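Local atomic coordinates of Lmo2184 protein (Listeria monocytogenes serovar 1/2a, PDB entry 5JOQ), a protein that probably binds heme, or another iron-containing ligand, as the substrate-binding lipoprotein of an ABC-type iron uptake system. Residues Thr168-Met173 against Tyr179-Glu184; Glu198-Asp203 against Ala219-Ile224. All coordinates share one frame; numbering follows the deposited sequence.

Contact 1: Thr168-Met173 against Tyr179-Glu184; sequences TVLILM and YLVVTE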
ATOM      1  N   THR A 168     -25.413 -17.961   1.867  1.00 13.12           N
ATOM      2  CA  THR A 168     -25.518 -16.844   0.951  1.00 12.80           C
ATOM      3  C   THR A 168     -24.243 -16.009   1.226  1.00 15.72           C
ATOM      4  O   THR A 168     -23.809 -15.908   2.357  1.00 13.52           O
ATOM      5  CB  THR A 168     -26.780 -16.013   1.183  1.00 13.09           C
ATOM      6  OG1 THR A 168     -26.820 -15.607   2.542  1.00 14.49           O
ATOM      7  CG2 THR A 168     -28.029 -16.828   0.853  1.00 16.02           C
ATOM      8  N   VAL A 169     -23.662 -15.428   0.191  1.00 11.38           N
ATOM      9  CA  VAL A 169     -22.437 -14.673   0.327  1.00 12.15           C
ATOM     10  C   VAL A 169     -22.426 -13.299  -0.332  1.00 14.29           C
ATOM     11  O   VAL A 169     -22.916 -13.138  -1.419  1.00 11.39           O
ATOM     12  CB  VAL A 169     -21.252 -15.467  -0.283  1.00 10.45           C
ATOM     13  CG1 VAL A 169     -19.926 -14.764  -0.049  1.00 10.80           C
ATOM     14  CG2 VAL A 169     -21.239 -16.905   0.204  1.00 12.10           C
ATOM     15  N   LEU A 170     -21.836 -12.329   0.350  1.00 12.95           N
ATOM     16  CA  LEU A 170     -21.668 -11.001  -0.200  1.00 13.13           C
ATOM     17  C   LEU A 170     -20.158 -10.833  -0.388  1.00 10.78           C
ATOM     18  O   LEU A 170     -19.397 -11.027   0.539  1.00 12.55           O
ATOM     19  CB  LEU A 170     -22.224  -9.929   0.716  1.00 10.70           C
ATOM     20  CG  LEU A 170     -21.744  -8.510   0.442  1.00 10.32           C
ATOM     21  CD1 LEU A 170     -22.040  -8.114  -0.988  1.00  8.93           C
ATOM     22  CD2 LEU A 170     -22.352  -7.519   1.410  1.00 10.51           C
ATOM     23  N   ILE A 171     -19.750 -10.479  -1.595  1.00  8.45           N
ATOM     24  CA  ILE A 171     -18.344 -10.305  -1.918  1.00  8.25           C
ATOM     25  C   ILE A 171     -18.033  -8.814  -2.159  1.00 11.57           C
ATOM     26  O   ILE A 171     -18.635  -8.192  -3.010  1.00  9.47           O
ATOM     27  CB  ILE A 171     -17.926 -11.095  -3.172  1.00 10.65           C
ATOM     28  CG1 ILE A 171     -18.379 -12.544  -3.120  1.00 10.46           C
ATOM     29  CG2 ILE A 171     -16.425 -11.055  -3.372  1.00  8.53           C
ATOM     30  CD1 ILE A 171     -18.348 -13.216  -4.461  1.00  8.57           C
ATOM     31  N   LEU A 172     -17.078  -8.270  -1.421  1.00  9.91           N
ATOM     32  CA  LEU A 172     -16.737  -6.849  -1.544  1.00  8.29           C
ATOM     33  C   LEU A 172     -15.290  -6.744  -2.006  1.00 12.76           C
ATOM     34  O   LEU A 172     -14.436  -7.506  -1.544  1.00 13.88           O
ATOM     35  CB  LEU A 172     -16.898  -6.116  -0.189  1.00  8.50           C
ATOM     36  CG  LEU A 172     -18.300  -6.146   0.438  1.00 10.61           C
ATOM     37  CD1 LEU A 172     -18.270  -5.470   1.823  1.00 10.31           C
ATOM     38  CD2 LEU A 172     -19.308  -5.469  -0.488  1.00  8.75           C
ATOM     39  N   MET A 173     -15.008  -5.809  -2.918  1.00 11.43           N
ATOM     40  CA  MET A 173     -13.652  -5.534  -3.367  1.00  8.54           C
ATOM     41  C   MET A 173     -13.390  -4.046  -3.157  1.00 14.72           C
ATOM     42  O   MET A 173     -14.160  -3.223  -3.644  1.00 13.56           O
ATOM     43  CB  MET A 173     -13.485  -5.883  -4.873  1.00  9.15           C
ATOM     44  CG  MET A 173     -12.132  -5.590  -5.389  1.00 12.81           C
ATOM     45  SD  MET A 173     -11.948  -5.885  -7.164  1.00 14.24           S
ATOM     46  CE  MET A 173     -12.912  -4.583  -7.954  1.00 10.82           C
ATOM     47  N   TYR A 179     -16.258   0.277  -1.441  1.00 13.11           N
ATOM     48  CA  TYR A 179     -16.340  -1.151  -1.752  1.00 15.64           C
ATOM     49  C   TYR A 179     -17.232  -1.374  -2.965  1.00 16.02           C
ATOM     50  O   TYR A 179     -18.339  -0.827  -3.031  1.00 14.08           O
ATOM     51  CB  TYR A 179     -16.924  -1.934  -0.580  1.00 15.15           C
ATOM     52  CG  TYR A 179     -16.024  -1.973   0.624  1.00 13.99           C
ATOM     53  CD1 TYR A 179     -14.811  -2.656   0.581  1.00 11.53           C
ATOM     54  CD2 TYR A 179     -16.402  -1.338   1.813  1.00 15.50           C
ATOM     55  CE1 TYR A 179     -13.979  -2.708   1.708  1.00 16.03           C
ATOM     56  CE2 TYR A 179     -15.595  -1.405   2.938  1.00 17.01           C
ATOM     57  CZ  TYR A 179     -14.374  -2.067   2.877  1.00 18.09           C
ATOM     58  OH  TYR A 179     -13.557  -2.115   3.981  1.00 22.89           O
ATOM     59  N   LEU A 180     -16.759  -2.198  -3.904  1.00 11.33           N
ATOM     60  CA  LEU A 180     -17.578  -2.719  -4.994  1.00 14.13           C
ATOM     61  C   LEU A 180     -18.168  -4.076  -4.612  1.00 14.18           C
ATOM     62  O   LEU A 180     -17.511  -4.884  -3.959  1.00 13.20           O
ATOM     63  CB  LEU A 180     -16.738  -2.912  -6.258  1.00 10.92           C
ATOM     64  CG  LEU A 180     -16.224  -1.593  -6.863  1.00 16.74           C
ATOM     65  CD1 LEU A 180     -15.215  -1.892  -7.959  1.00 13.90           C
ATOM     66  CD2 LEU A 180     -17.391  -0.817  -7.461  1.00 21.40           C
ATOM     67  N   VAL A 181     -19.387  -4.344  -5.092  1.00 13.86           N
ATOM     68  CA  VAL A 181     -19.970  -5.683  -4.982  1.00 12.70           C
ATOM     69  C   VAL A 181     -19.475  -6.536  -6.144  1.00 10.92           C
ATOM     70  O   VAL A 181     -19.520  -6.100  -7.299  1.00 11.69           O
ATOM     71  CB  VAL A 181     -21.495  -5.591  -4.980  1.00 13.59           C
ATOM     72  CG1 VAL A 181     -22.094  -6.993  -4.923  1.00 17.21           C
ATOM     73  CG2 VAL A 181     -21.945  -4.777  -3.770  1.00 14.12           C
ATOM     74  N   VAL A 182     -18.980  -7.733  -5.848  1.00  8.41           N
ATOM     75  CA  VAL A 182     -18.401  -8.621  -6.867  1.00 11.13           C
ATOM     76  C   VAL A 182     -19.465  -9.649  -7.242  1.00 11.69           C
ATOM     77  O   VAL A 182     -20.013 -10.325  -6.359  1.00 11.47           O
ATOM     78  CB  VAL A 182     -17.121  -9.316  -6.358  1.00 10.62           C
ATOM     79  CG1 VAL A 182     -16.506 -10.152  -7.449  1.00 10.33           C
ATOM     80  CG2 VAL A 182     -16.056  -8.277  -5.849  1.00  9.45           C
ATOM     81  N   THR A 183     -19.777  -9.753  -8.540  1.00 10.64           N
ATOM     82  CA  THR A 183     -20.771 -10.713  -8.995  1.00  9.99           C
ATOM     83  C   THR A 183     -20.128 -12.036  -9.416  1.00 11.60           C
ATOM     84  O   THR A 183     -18.908 -12.176  -9.470  1.00 11.52           O
ATOM     85  CB  THR A 183     -21.557 -10.170 -10.182  1.00 11.43           C
ATOM     86  OG1 THR A 183     -20.716 -10.219 -11.356  1.00 11.33           O
ATOM     87  CG2 THR A 183     -22.032  -8.705  -9.908  1.00 12.42           C
ATOM     88  N   GLU A 184     -20.984 -12.996  -9.801  1.00  9.90           N
ATOM     89  CA  GLU A 184     -20.525 -14.265 -10.356  1.00  9.85           C
ATOM     90  C   GLU A 184     -19.689 -14.075 -11.619  1.00 11.23           C
ATOM     91  O   GLU A 184     -18.971 -15.004 -12.016  1.00 11.54           O
ATOM     92  CB  GLU A 184     -21.741 -15.160 -10.708  1.00 13.37           C
ATOM     93  CG  GLU A 184     -22.567 -14.588 -11.872  1.00 19.14           C
ATOM     94  CD  GLU A 184     -23.876 -15.342 -12.116  1.00 30.50           C
ATOM     95  OE1 GLU A 184     -23.837 -16.596 -11.964  1.00 27.91           O
ATOM     96  OE2 GLU A 184     -24.913 -14.677 -12.450  1.00 32.26           O
TER
HETATM   97  O   HOH W   1     -21.412 -10.267  -3.885  1.00 10.39           O

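Contact 2: Glu198-Asp203 against Ala219-Ile224; sequences ENVIKD and ANPDII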
ATOM      1  N   GLU A 198     -23.909 -19.088  -2.544  1.00 14.48           N
ATOM      2  CA  GLU A 198     -24.959 -18.401  -3.299  1.00 15.45           C
ATOM      3  C   GLU A 198     -24.780 -16.885  -3.163  1.00 11.79           C
ATOM      4  O   GLU A 198     -25.048 -16.315  -2.105  1.00 14.12           O
ATOM      5  CB  GLU A 198     -26.340 -18.830  -2.792  1.00 21.49           C
ATOM      6  CG  GLU A 198     -27.486 -18.074  -3.430  1.00 26.20           C
ATOM      7  CD  GLU A 198     -28.852 -18.427  -2.803  1.00 33.48           C
ATOM      8  OE1 GLU A 198     -28.982 -19.510  -2.172  1.00 35.39           O
ATOM      9  OE2 GLU A 198     -29.785 -17.608  -2.931  1.00 34.12           O
ATOM     10  N   ASN A 199     -24.353 -16.228  -4.245  1.00 10.75           N
ATOM     11  CA  ASN A 199     -24.107 -14.784  -4.216  1.00 10.21           C
ATOM     12  C   ASN A 199     -25.424 -14.088  -3.900  1.00 14.07           C
ATOM     13  O   ASN A 199     -26.472 -14.449  -4.453  1.00 12.68           O
ATOM     14  CB  ASN A 199     -23.571 -14.343  -5.591  1.00 13.25           C
ATOM     15  CG  ASN A 199     -22.804 -13.025  -5.533  1.00 13.64           C
ATOM     16  OD1 ASN A 199     -23.279 -12.052  -4.948  1.00 11.71           O
ATOM     17  ND2 ASN A 199     -21.613 -13.003  -6.116  1.00 10.98           N
ATOM     18  N   VAL A 200     -25.398 -13.100  -2.999  1.00 12.83           N
ATOM     19  CA  VAL A 200     -26.634 -12.364  -2.757  1.00 12.72           C
ATOM     20  C   VAL A 200     -27.043 -11.548  -3.972  1.00 17.38           C
ATOM     21  O   VAL A 200     -28.198 -11.126  -4.050  1.00 18.59           O
ATOM     22  CB  VAL A 200     -26.554 -11.416  -1.533  1.00 16.13           C
ATOM     23  CG1 VAL A 200     -26.540 -12.219  -0.251  1.00 18.06           C
ATOM     24  CG2 VAL A 200     -25.335 -10.448  -1.633  1.00 14.26           C
ATOM     25  N   ILE A 201     -26.125 -11.276  -4.892  1.00 12.63           N
ATOM     26  CA  ILE A 201     -26.420 -10.521  -6.117  1.00 16.18           C
ATOM     27  C   ILE A 201     -26.691 -11.509  -7.220  1.00 17.64           C
ATOM     28  O   ILE A 201     -25.883 -12.409  -7.458  1.00 22.74           O
ATOM     29  CB  ILE A 201     -25.254  -9.590  -6.527  1.00 25.02           C
ATOM     30  CG1 ILE A 201     -24.958  -8.603  -5.427  1.00 24.75           C
ATOM     31  CG2 ILE A 201     -25.634  -8.813  -7.768  1.00 26.96           C
ATOM     32  CD1 ILE A 201     -26.172  -7.748  -5.067  1.00 26.10           C
ATOM     33  N   LYS A 202     -27.829 -11.358  -7.896  1.00 16.65           N
ATOM     34  CA  LYS A 202     -28.201 -12.288  -8.942  1.00 19.84           C
ATOM     35  C   LYS A 202     -28.646 -11.536 -10.178  1.00 19.24           C
ATOM     36  O   LYS A 202     -29.109 -10.399 -10.105  1.00 20.20           O
ATOM     37  CB  LYS A 202     -29.332 -13.225  -8.488  1.00 28.13           C
ATOM     38  CG  LYS A 202     -28.936 -14.092  -7.323  1.00 31.17           C
ATOM     39  CD  LYS A 202     -30.092 -14.956  -6.858  1.00 39.76           C
ATOM     40  CE  LYS A 202     -29.729 -15.686  -5.553  1.00 46.37           C
ATOM     41  NZ  LYS A 202     -29.375 -14.745  -4.420  1.00 45.82           N
ATOM     42  N   ASP A 203     -28.606 -12.229 -11.295  1.00 20.05           N
ATOM     43  CA  ASP A 203     -29.132 -11.698 -12.521  1.00 24.73           C
ATOM     44  C   ASP A 203     -28.594 -10.313 -12.861  1.00 26.71           C
ATOM     45  O   ASP A 203     -29.325  -9.410 -13.199  1.00 27.89           O
ATOM     46  CB  ASP A 203     -30.666 -11.790 -12.504  1.00 30.73           C
ATOM     47  CG  ASP A 203     -31.179 -13.174 -12.028  1.00 41.32           C
ATOM     48  OD1 ASP A 203     -30.573 -14.212 -12.337  1.00 43.24           O
ATOM     49  OD2 ASP A 203     -32.201 -13.232 -11.332  1.00 44.31           O
ATOM     50  N   ALA A 219     -30.871  -8.092   2.386  1.00 14.89           N
ATOM     51  CA  ALA A 219     -30.611  -9.428   1.846  1.00 18.25           C
ATOM     52  C   ALA A 219     -29.953 -10.314   2.900  1.00 20.30           C
ATOM     53  O   ALA A 219     -30.142 -11.542   2.900  1.00 17.33           O
ATOM     54  CB  ALA A 219     -29.744  -9.342   0.598  1.00 14.47           C
ATOM     55  N   ASN A 220     -29.163  -9.709   3.782  1.00 17.45           N
ATOM     56  CA  ASN A 220     -28.617 -10.354   4.974  1.00 17.31           C
ATOM     57  C   ASN A 220     -27.730 -11.543   4.585  1.00 18.40           C
ATOM     58  O   ASN A 220     -28.107 -12.692   4.844  1.00 15.40           O
ATOM     59  CB  ASN A 220     -29.782 -10.805   5.875  1.00 20.57           C
ATOM     60  CG  ASN A 220     -29.336 -11.214   7.280  1.00 25.65           C
ATOM     61  OD1 ASN A 220     -28.293 -10.791   7.773  1.00 29.18           O
ATOM     62  ND2 ASN A 220     -30.158 -12.018   7.948  1.00 26.51           N
ATOM     63  N   PRO A 221     -26.572 -11.337   3.958  1.00 12.79           N
ATOM     64  CA  PRO A 221     -25.725 -12.490   3.613  1.00 11.77           C
ATOM     65  C   PRO A 221     -25.292 -13.243   4.864  1.00 14.84           C
ATOM     66  O   PRO A 221     -25.034 -12.648   5.912  1.00 13.62           O
ATOM     67  CB  PRO A 221     -24.518 -11.868   2.888  1.00 12.30           C
ATOM     68  CG  PRO A 221     -24.479 -10.409   3.445  1.00 10.91           C
ATOM     69  CD  PRO A 221     -25.967 -10.050   3.546  1.00 11.61           C
ATOM     70  N   ASP A 222     -25.221 -14.568   4.753  1.00 13.79           N
ATOM     71  CA  ASP A 222     -24.649 -15.363   5.841  1.00 14.76           C
ATOM     72  C   ASP A 222     -23.193 -14.982   6.088  1.00 14.33           C
ATOM     73  O   ASP A 222     -22.728 -14.924   7.234  1.00 13.93           O
ATOM     74  CB  ASP A 222     -24.727 -16.841   5.480  1.00 15.77           C
ATOM     75  CG  ASP A 222     -26.153 -17.363   5.458  1.00 21.76           C
ATOM     76  OD1 ASP A 222     -26.922 -16.968   6.338  1.00 19.75           O
ATOM     77  OD2 ASP A 222     -26.484 -18.154   4.548  1.00 18.21           O
ATOM     78  N   ILE A 223     -22.452 -14.745   5.017  1.00 10.88           N
ATOM     79  CA  ILE A 223     -21.008 -14.533   5.052  1.00 11.06           C
ATOM     80  C   ILE A 223     -20.662 -13.308   4.228  1.00 13.94           C
ATOM     81  O   ILE A 223     -21.231 -13.105   3.147  1.00 12.17           O
ATOM     82  CB  ILE A 223     -20.263 -15.756   4.481  1.00 13.49           C
ATOM     83  CG1 ILE A 223     -20.490 -16.988   5.359  1.00 14.99           C
ATOM     84  CG2 ILE A 223     -18.752 -15.463   4.291  1.00 13.12           C
ATOM     85  CD1 ILE A 223     -20.083 -18.330   4.638  1.00 17.69           C
ATOM     86  N   ILE A 224     -19.695 -12.507   4.703  1.00 10.57           N
ATOM     87  CA  ILE A 224     -19.133 -11.434   3.876  1.00 10.09           C
ATOM     88  C   ILE A 224     -17.661 -11.737   3.639  1.00  9.82           C
ATOM     89  O   ILE A 224     -16.948 -12.092   4.584  1.00 12.06           O
ATOM     90  CB  ILE A 224     -19.309 -10.050   4.518  1.00  9.35           C
ATOM     91  CG1 ILE A 224     -20.812  -9.744   4.732  1.00 11.83           C
ATOM     92  CG2 ILE A 224     -18.598  -8.958   3.647  1.00  9.62           C
ATOM     93  CD1 ILE A 224     -21.055  -8.479   5.597  1.00 11.62           C
TER

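Contact 1: Thr168-Met173 against Tyr179-Glu184
With chi1 at 179° and chi2 also extended, Met-173 reaches straight out from its strand until a bend at chi3 (70°) swings its methyl against Leu-180, CE to CD1 3.5 Å. The two side chains run alongside each other, pointing the same way. Val-182 packs on the root of Met-173: its CG2, set opposite its own carbonyl carbon and next to its backbone N, lies 3.6 Å from Met-173 CB. Val-182 CB also lies 3.5 Å from Ile-171 CG2. Tyr-208 of strand 208-210 touches Met-173, Leu-180 and Val-182; Met-238 of a second subunit packs on Met-173, and Thr-245 of that subunit on Leu-180. On the other face of the sheet Leu-172 pairs with Val-181, and Leu-170 reaches Val-181 crosswise, CD1 to CG1 4.1 Å.

The backbone is an antiparallel beta hairpin. Met-173 and Leu-180 form a hydrogen-bonded pair, each N donating to the other's O, with Leu-180 N at 2.8 Å from Met-173 O. The non-hydrogen-bonded pair Leu-172 and Val-181 follows, and Val-182 N then donates to Ile-171 O at 2.9 Å. Here the ladder opens, consistent with the 131° between the directions of the short strand segments. A water takes over where the next direct bond would be: it accepts from Ile-171 N at 2.8 Å and donates to Val-182 O, also 2.8 Å away.

Val-182 O receives a second hydrogen bond from Asn-199 ND2. The water thus satisfies Ile-171 N, while Val-182 O is shared between the water and Asn-199, so the buried polar backbone atoms at the diverging end are satisfied without a direct strand-to-strand bond.

Contact 2: Glu198-Asp203 against Ala219-Ile224
Ala-219, the last residue of helix 213-219, rests its methyl against Val-200, CB to CB 4.4 Å, where an Asx turn leads the chain out of the short strand 198-199. The contact joins this turn to the helix-to-strand connection that feeds strand 223-227. Asn-220 leaves the helical path with a positive phi of 61°, which ends the helix and lets the chain lead into strand 223-227; its ND2 is hydrogen-bonded to Asp-253 OD2. Pro-221 comes next and makes the closer touch, its CB 3.8 Å from Val-200 CG1. Val-200 presents that methyl because chi1 of -72° sets CG1 opposite its carbonyl carbon, beside the backbone N, and the isopropyl group crosses the proline ring at a slant. Leu-170 of strand 168-173 touches both Val-200 and Pro-221, and Leu-216 of the helix also packs on Val-200, so the small apolar patch is closed in from the sheet and from the helix.

Asp-222 turns to polar partners: OD2 accepts from Thr-168 N and makes a weak hydrogen bond to a citrate, probably from the crystallisation liquor. Ile-223 and Ile-224 then enter the sheet, Ile-224 packing on Leu-172. No hydrogen bond joins the two segments.

What shapes the 198-203 side is internal. Asn-199 OD1 accepts from Ile-201 N at 3.0 Å in the Asx turn, which carries Val-200 at its middle. Lys-202 folds back over the same turn: NZ donates to Asn-199 O at 2.9 Å, in the carbonyl plane, and reaches Glu-198 OE2 at 3.3 Å in a salt bridge whose hydrogen bond is weak.

In the fold
Along the chain the two contacts come in series: the hairpin of contact 1 closes before contact 2 opens, and their centres lie about 8 Å apart. Both reach one mixed sheet, in which strand 168-173 pairs antiparallel with 180-182 and parallel with 198-199 and 223-227; contact 2 lies where two of these strands meet loops. Strand 168-173 therefore links the elements of both contacts, through a probable hydrogen bond from Val-169 N to Glu-198 O and the packing of Thr-168 OG1 on Pro-221 CA. Val-181 CG1 also packs against Ile-201 CG1. Together the two contacts build part of the lobe that follows the long helix 140-161, consistent with the two-lobed architecture of such solute-binding proteins.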